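Local coordinates for protein NADH dehydrogenase, putative (PDB 5JWC) that probably oxidises NADH and passes the electrons through bound FAD to ubiquinone, as a type II NADH dehydrogenase of the malaria parasite that binds the inhibitor RYL-552, at residues I180-E183 with E184-K187; K310-P313 with V314-N317; L374-S377 with E378-T382. All coordinates share one frame; numbering follows the deposited sequence.

Overall arrangement
Three short local contacts follow one another along the chain, each joining residues a few positions apart. Contacts 1 and 2 both fall in the pyridine nucleotide-disulphide oxidoreductase part, yet their centres are 54 Å apart; contact 3 belongs to the helical insertion. Contacts 1 and 3 lie on opposite sides of the chain's centre, 65 Å between centres. Contacts 2 and 3 are closer, with nearest atoms about 17 Å apart, but do not touch. Contact 1 starts a helix, contact 2 reverses a loop, and contact 3 starts a short helix. None of their residues lines the RYL-552 pockets; the Gln315 side chain of contact 2 is about 13 Å from a bound magnesium ion.

Contact 1: I180-E183 with E184-K187; sequences ISNE and EKKK
A capping box opens helix 182-188, with Ser181 as the N-cap and Glu184 three residues on, each side chain bonded to the other's backbone N-H. Glu184 N donates to Ser181 OG at 3.3 Å, and in return Ser181 N gives a nearly straight bond to Glu184 OE1, modelled at a doubtfully short 2.5 Å. That N-H meets the carboxylate oxygen almost head-on. The serine hydroxyl adds a second grip, OG donating to Glu184 OE1 at 2.7 Å from the anti side of the carboxylate and 29° out of its plane. Ser181 OG sits between its own N and carbonyl carbon (chi1 64°), which lets it serve Glu184 N and OE1 together; two bonds on one oxygen hold the carboxylate beside the helix start, where its negative charge would probably be favoured by the helix dipole. Behind the box the regular i to i+4 bonds begin, Lys185 N to Ser181 O and Lys186 N to Asn182 O, both 3.0 Å. Ile180, just ahead of the cap, rests CG2 on Lys185 CG at 3.6 Å in one of its two conformers, at the positions of a hydrophobic staple, one filled here by a lysine's aliphatic part. Glu183 bends at chi2 toward Lys186 for a long salt bridge, OE1 to NZ 3.8 Å. The helix follows helix 158-174 and leads into strand 190-194, the middle strand of the five-stranded parallel sheet, while Asn182, Lys185 and Lys186 touch Phe225 in the loop before strand 227-232.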
# COMPACT_ATOMS: atom_id res chain seq x y z
N ILE A 180 -6.07 -6.05 -28.95
CA ILE A 180 -4.71 -5.52 -29.13
C ILE A 180 -3.83 -6.50 -29.91
O ILE A 180 -3.79 -7.69 -29.61
CB ILE A 180 -4.07 -5.20 -27.75
CG1 ILE A 180 -4.63 -3.88 -27.20
CG2 ILE A 180 -2.55 -5.09 -27.85
CD1 ILE A 180 -4.60 -3.76 -25.68
N SER A 181 -3.13 -5.99 -30.93
CA SER A 181 -2.28 -6.83 -31.77
C SER A 181 -0.95 -7.17 -31.11
O SER A 181 -0.55 -6.52 -30.14
CB SER A 181 -1.98 -6.15 -33.10
OG SER A 181 -1.23 -4.96 -32.88
N ASN A 182 -0.28 -8.18 -31.65
CA ASN A 182 1.03 -8.58 -31.17
C ASN A 182 2.07 -7.46 -31.28
O ASN A 182 2.91 -7.27 -30.39
CB ASN A 182 1.49 -9.82 -31.94
CG ASN A 182 0.71 -11.06 -31.56
OD1 ASN A 182 -0.29 -10.98 -30.84
ND2 ASN A 182 1.17 -12.21 -32.02
N GLU A 183 1.99 -6.70 -32.37
CA GLU A 183 2.93 -5.61 -32.56
C GLU A 183 2.71 -4.53 -31.50
O GLU A 183 3.67 -3.93 -31.00
CB GLU A 183 2.81 -5.02 -33.96
CG GLU A 183 4.15 -4.60 -34.55
CD GLU A 183 5.20 -5.72 -34.48
OE1 GLU A 183 4.90 -6.84 -34.96
OE2 GLU A 183 6.30 -5.48 -33.93
N GLU A 184 1.46 -4.26 -31.16
CA GLU A 184 1.18 -3.25 -30.15
C GLU A 184 1.65 -3.73 -28.78
O GLU A 184 2.09 -2.93 -27.96
CB GLU A 184 -0.31 -2.90 -30.07
CG GLU A 184 -0.90 -2.28 -31.33
CD GLU A 184 -2.43 -2.37 -31.36
OE1 GLU A 184 -2.98 -3.50 -31.43
OE2 GLU A 184 -3.09 -1.31 -31.28
N LYS A 185 1.55 -5.04 -28.56
CA LYS A 185 1.99 -5.66 -27.31
C LYS A 185 3.50 -5.52 -27.13
O LYS A 185 3.97 -5.17 -26.05
CB LYS A 185 1.59 -7.14 -27.27
CG LYS A 185 0.10 -7.42 -27.11
CD LYS A 185 -0.14 -8.92 -26.90
CE LYS A 185 -1.55 -9.33 -27.31
NZ LYS A 185 -1.85 -10.77 -27.03
N LYS A 186 4.26 -5.83 -28.19
CA LYS A 186 5.72 -5.75 -28.12
C LYS A 186 6.15 -4.34 -27.76
O LYS A 186 7.11 -4.15 -27.04
CB LYS A 186 6.37 -6.17 -29.44
CG LYS A 186 6.21 -7.62 -29.81
CD LYS A 186 6.94 -7.91 -31.13
CE LYS A 186 6.53 -9.23 -31.75
NZ LYS A 186 7.10 -9.38 -33.13
N LYS A 187 5.43 -3.35 -28.28
CA LYS A 187 5.74 -1.96 -27.96
C LYS A 187 5.38 -1.62 -26.53
O LYS A 187 6.15 -0.98 -25.82
CB LYS A 187 5.02 -1.02 -28.92
CG LYS A 187 5.46 -1.16 -30.38
CD LYS A 187 4.98 0.05 -31.18
CE LYS A 187 5.12 -0.16 -32.68
NZ LYS A 187 4.59 1.00 -33.44

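Contact 2: K310-P313 with V314-N317; sequences KTIP and VQAN
Ile312 turns CG2 away from its own N, with CG1 beside that N (chi1 -49°), and Gln315 sets CG beside its N (chi1 -59°); across the turn the two side chains run next to each other in the same direction. Ile312 CG2 lies 4.0 Å from Gln315 CG, and the CB atoms of the pair are 4.1 Å apart. Val314 brings CG1 to the same methyl, 4.1 Å from Ile312 CG2, a light apolar touch from an exposed residue. The backbone beneath makes two overlapping beta turns, each reaching three residues ahead, in the loop between helix 303-309 and strand 321-323. In the first, Gln315 N gives a weak bond of 2.9 Å to Ile312 O, with Pro313 at position i+1, where its ring holds phi near the value the turn needs (-54°). The next turn is closed by Ala316 N, which donates to Pro313 O at 3.1 Å along a fairly straight N-H but from well above the carbonyl plane. Ala316 CB comes up against Pro313 O at 3.3 Å, and the chain folds back so far that Lys310 CG faces Ala316 O at 4.1 Å. From within the turns the Gln315 side chain bends at chi2, and its amide is held at both ends: NE2 donates to Ile330 O and Lys322 O, and OE1 accepts from Asn318 ND2. Ile312 packs on Val329 and Ile332 on the buried side, whereas Pro313 meets Tyr110, whose hydroxyl is hydrogen-bonded to Thr311 O.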
# COMPACT_ATOMS: atom_id res chain seq x y z
N LYS A 310 21.38 32.29 -2.42
CA LYS A 310 21.37 33.67 -2.91
C LYS A 310 21.29 34.71 -1.80
O LYS A 310 21.46 35.90 -2.06
CB LYS A 310 20.24 33.85 -3.91
CG LYS A 310 20.37 32.87 -5.05
CD LYS A 310 19.35 33.09 -6.13
CE LYS A 310 19.73 32.27 -7.37
NZ LYS A 310 18.89 32.57 -8.56
N THR A 311 21.06 34.26 -0.58
CA THR A 311 20.98 35.15 0.56
C THR A 311 22.29 35.17 1.33
O THR A 311 22.43 35.90 2.32
CB THR A 311 19.83 34.75 1.53
OG1 THR A 311 20.25 33.63 2.33
CG2 THR A 311 18.57 34.38 0.76
N ILE A 312 23.24 34.35 0.90
CA ILE A 312 24.58 34.34 1.49
C ILE A 312 25.55 34.96 0.50
O ILE A 312 25.82 34.38 -0.56
CB ILE A 312 25.03 32.92 1.87
CG1 ILE A 312 23.94 32.19 2.65
CG2 ILE A 312 26.30 32.95 2.67
CD1 ILE A 312 24.26 30.74 2.90
N PRO A 313 26.05 36.17 0.82
CA PRO A 313 26.86 36.91 -0.15
C PRO A 313 28.05 36.11 -0.68
O PRO A 313 28.13 35.90 -1.90
CB PRO A 313 27.33 38.15 0.65
CG PRO A 313 27.10 37.79 2.10
CD PRO A 313 25.93 36.87 2.11
N VAL A 314 28.91 35.62 0.20
CA VAL A 314 30.03 34.78 -0.23
C VAL A 314 29.61 33.54 -1.06
O VAL A 314 30.39 33.08 -1.89
CB VAL A 314 30.89 34.34 0.98
CG1 VAL A 314 30.31 33.10 1.64
CG2 VAL A 314 32.33 34.11 0.56
N GLN A 315 28.41 33.00 -0.85
CA GLN A 315 27.98 31.81 -1.60
C GLN A 315 26.97 32.12 -2.72
O GLN A 315 26.45 31.20 -3.36
CB GLN A 315 27.36 30.76 -0.65
CG GLN A 315 28.28 30.26 0.45
CD GLN A 315 28.04 28.78 0.77
OE1 GLN A 315 27.74 27.99 -0.13
NE2 GLN A 315 28.18 28.41 2.04
N ALA A 316 26.73 33.41 -2.97
CA ALA A 316 25.61 33.84 -3.80
C ALA A 316 25.53 33.22 -5.18
O ALA A 316 24.43 33.04 -5.71
CB ALA A 316 25.63 35.36 -3.92
N ASN A 317 26.66 32.88 -5.79
CA ASN A 317 26.61 32.29 -7.12
C ASN A 317 27.05 30.83 -7.16
O ASN A 317 27.40 30.31 -8.22
CB ASN A 317 27.45 33.12 -8.10
CG ASN A 317 27.29 34.62 -7.89
OD1 ASN A 317 28.07 35.26 -7.18
ND2 ASN A 317 26.26 35.19 -8.51

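Contact 3: L374-S377 with E378-T382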
# COMPACT_ATOMS: atom_id res chain seq x y z
N LEU A 374 54.29 11.93 8.64
CA LEU A 374 54.56 11.55 10.02
C LEU A 374 53.68 12.31 11.01
O LEU A 374 53.41 11.81 12.09
CB LEU A 374 56.04 11.76 10.35
CG LEU A 374 56.95 10.60 9.90
CD1 LEU A 374 58.43 10.92 10.09
CD2 LEU A 374 56.59 9.34 10.66
N LYS A 375 53.21 13.51 10.65
CA LYS A 375 52.31 14.28 11.53
C LYS A 375 50.87 14.19 11.03
O LYS A 375 50.00 14.98 11.42
CB LYS A 375 52.74 15.74 11.61
CG LYS A 375 54.11 15.97 12.24
CD LYS A 375 54.15 15.40 13.66
CE LYS A 375 55.54 15.50 14.26
NZ LYS A 375 56.37 14.31 13.90
N GLN A 376 50.63 13.20 10.19
CA GLN A 376 49.37 13.11 9.49
C GLN A 376 48.19 12.75 10.39
O GLN A 376 47.09 13.23 10.19
CB GLN A 376 49.51 12.09 8.35
CG GLN A 376 48.31 11.96 7.48
CD GLN A 376 47.52 10.75 7.88
OE1 GLN A 376 48.01 9.89 8.62
NE2 GLN A 376 46.27 10.69 7.42
N SER A 377 48.43 11.96 11.44
CA SER A 377 47.40 11.71 12.45
C SER A 377 46.92 12.99 13.12
O SER A 377 45.72 13.22 13.26
CB SER A 377 47.89 10.74 13.52
OG SER A 377 48.62 11.43 14.52
N GLU A 378 47.86 13.82 13.57
CA GLU A 378 47.51 15.04 14.28
C GLU A 378 46.88 16.10 13.38
O GLU A 378 45.91 16.75 13.76
CB GLU A 378 48.75 15.62 14.98
CG GLU A 378 48.54 17.03 15.53
CD GLU A 378 49.79 17.62 16.19
OE1 GLU A 378 50.89 17.54 15.60
OE2 GLU A 378 49.64 18.18 17.30
N LEU A 379 47.43 16.27 12.18
CA LEU A 379 46.98 17.38 11.35
C LEU A 379 45.67 17.04 10.65
O LEU A 379 44.92 17.93 10.24
CB LEU A 379 48.06 17.71 10.31
CG LEU A 379 49.30 18.46 10.81
CD1 LEU A 379 50.35 18.54 9.71
CD2 LEU A 379 48.91 19.86 11.29
N THR A 380 45.36 15.76 10.56
CA THR A 380 44.11 15.33 9.93
C THR A 380 42.90 15.73 10.79
O THR A 380 41.81 15.92 10.27
CB THR A 380 44.14 13.81 9.66
OG1 THR A 380 43.18 13.46 8.67
CG2 THR A 380 43.86 13.03 10.91
N LYS A 381 43.11 15.93 12.09
CA LYS A 381 42.04 16.43 12.96
C LYS A 381 41.63 17.84 12.55
O LYS A 381 40.49 18.25 12.78
CB LYS A 381 42.46 16.37 14.44
CG LYS A 381 42.54 14.92 14.96
CD LYS A 381 43.16 14.82 16.36
CE LYS A 381 44.63 15.20 16.37
NZ LYS A 381 45.31 14.88 17.66
N THR A 382 42.53 18.57 11.90
CA THR A 382 42.24 19.89 11.38
C THR A 382 41.98 19.90 9.88
O THR A 382 41.10 20.60 9.39
CB THR A 382 43.40 20.88 11.67
OG1 THR A 382 43.59 21.01 13.08
CG2 THR A 382 43.10 22.23 11.08
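Leu379 lays its side chain along the carbonyl end of Lys375, one turn earlier: CD1 overlaps Lys375 CB at 4.1 Å, while CB and CG run past Lys375 O, CB at 3.5 Å. With CG beside its own N (chi1 -75°), the leucine keeps this course back toward the start of the helix. The same oxygen takes the first i to i+4 bond of helix 376-380, accepting Leu379 N at 3.0 Å almost in line with its C=O bond; Lys375 is the N-cap. A second bond, Thr380 N to Gln376 O at 3.1 Å, arrives 35° out of the carbonyl plane. Thr380 points its CB toward the preceding turn, and its methyl is set against two successive carbonyl oxygens: CG2 is 3.0 Å from Ser377 O, a tight approach, and 3.3 Å from Gln376 O. OG1 is the branch opposite the backbone N (chi1 -160°), which leaves CG2 to face the carbonyls; OG1 lies 4.3 Å from Gln376 NE2. Lys381 folds at chi3, so that CE comes within 3.8 Å of Ser377 O. Gln376 sends NE2 beyond the turn to donate to Leu386 O. Helix 376-380 belongs to the helical insertion. Leu379 packs against Ile358 and Ile361 of helix 355-361, and Glu378 also touches Ile361. Gln376 also meets Tyr393, Thr380 rests on Ile454, and the Lys381 backbone bonds to that of Ser452, all three in loops.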